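Local coordinates for putative cell adhesion protein (Parabacteroides distasonis, PDB 3LIU), which probably serves as a fimbrial subunit of the FimA/Mfa1 family, building adhesive pili on the bacterial surface, at residues Gly49-Gly52 with Trp56-Ile59. Residues are numbered along the deposited sequence; the frame is centred on the assembly and turned at random.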
# COMPACT_ATOMS: atom_id res chain seq x y z
N GLY A 49 15.45 -7.01 -13.41
CA GLY A 49 16.43 -6.06 -13.93
C GLY A 49 17.79 -6.51 -13.48
O GLY A 49 18.03 -6.66 -12.25
N VAL A 50 18.69 -6.73 -14.44
CA VAL A 50 20.08 -7.12 -14.13
C VAL A 50 21.02 -6.00 -14.60
O VAL A 50 21.07 -5.71 -15.80
CB VAL A 50 20.45 -8.42 -14.89
CG1 VAL A 50 21.84 -8.94 -14.45
CG2 VAL A 50 19.40 -9.48 -14.66
N PHE A 51 21.76 -5.38 -13.69
CA PHE A 51 22.58 -4.20 -14.03
C PHE A 51 24.05 -4.46 -13.66
O PHE A 51 24.44 -4.55 -12.48
CB PHE A 51 22.02 -2.94 -13.33
CG PHE A 51 20.62 -2.58 -13.77
CD1 PHE A 51 20.39 -1.74 -14.85
CD2 PHE A 51 19.52 -3.09 -13.11
CE1 PHE A 51 19.08 -1.41 -15.24
CE2 PHE A 51 18.25 -2.79 -13.48
CZ PHE A 51 18.02 -1.94 -14.55
N GLY A 52 24.87 -4.61 -14.68
CA GLY A 52 26.28 -4.93 -14.45
C GLY A 52 26.97 -3.74 -13.84
O GLY A 52 26.58 -2.61 -14.07
N TRP A 56 26.46 -2.36 -18.34
CA TRP A 56 25.51 -3.11 -19.17
C TRP A 56 24.22 -3.35 -18.38
O TRP A 56 24.22 -3.30 -17.13
CB TRP A 56 26.09 -4.43 -19.68
CG TRP A 56 26.54 -5.44 -18.60
CD1 TRP A 56 27.81 -5.62 -18.13
CD2 TRP A 56 25.73 -6.44 -17.94
NE1 TRP A 56 27.84 -6.64 -17.19
CE2 TRP A 56 26.58 -7.17 -17.07
CE3 TRP A 56 24.37 -6.77 -17.98
CZ2 TRP A 56 26.12 -8.20 -16.26
CZ3 TRP A 56 23.91 -7.81 -17.17
CH2 TRP A 56 24.78 -8.50 -16.32
N SER A 57 23.11 -3.57 -19.08
CA SER A 57 21.88 -3.96 -18.42
C SER A 57 21.09 -4.94 -19.25
O SER A 57 21.15 -4.91 -20.49
CB SER A 57 21.05 -2.72 -18.11
OG SER A 57 20.61 -2.02 -19.28
N VAL A 58 20.37 -5.83 -18.57
CA VAL A 58 19.40 -6.71 -19.18
C VAL A 58 18.16 -6.71 -18.32
O VAL A 58 18.24 -7.04 -17.11
CB VAL A 58 19.93 -8.15 -19.31
CG1 VAL A 58 18.95 -9.01 -20.07
CG2 VAL A 58 21.27 -8.17 -20.06
N ILE A 59 17.03 -6.34 -18.90
CA ILE A 59 15.73 -6.34 -18.20
C ILE A 59 14.72 -7.11 -19.00
O ILE A 59 14.64 -6.94 -20.22
CB ILE A 59 15.17 -4.92 -18.01
CG1 ILE A 59 16.18 -4.02 -17.26
CG2 ILE A 59 13.79 -4.97 -17.25
CD1 ILE A 59 16.75 -2.91 -18.05
O HOH W 1 24.56 -1.55 -15.36
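A beta hairpin of the FimA-type domain brings G49-G52 against W56-I59 as antiparallel neighbours, closed by a short turn. V50 and V58 form its hydrogen-bonded pair: V50 N donates a hydrogen bond to V58 O at 2.7 Å, and V58 N donates one to V50 O at 2.9 Å. Nearer the turn, G52 N reaches W56 O in a more bent bond (N-H...O 147°), and a water donates to both W56 O and G52 O, bridging the two arms at the turn end of the ladder.

The indole of W56 swings back across the hairpin, its CG set between backbone N and carbonyl carbon (chi1 60°). G52 CA lies over one face of it in a CH-pi contact, 3.6 Å from the centroid of the five-membered ring; a CB on G52 would run into NE1. V50 CG1 meets the benzo end obliquely, 3.5 Å from W56 CH2; the beta-branched valine suits a strand and offers a methyl to the indole. On the side of the sheet that carries F51, S57 and I59, the F51 ring meets the other two across the strands: CD1 touches S57 CB, small enough to sit close, and CZ is 3.8 Å from I59 CD1. The ring also extends back over G49, where a side chain would collide with F51 CE2.

Strand 82-90 pairs with the other edge of strand 45-52. V50 and W56 pack on A84 and L136, with Y80 edge-to-face to the indole, while F51 and I59 face helix 106-110.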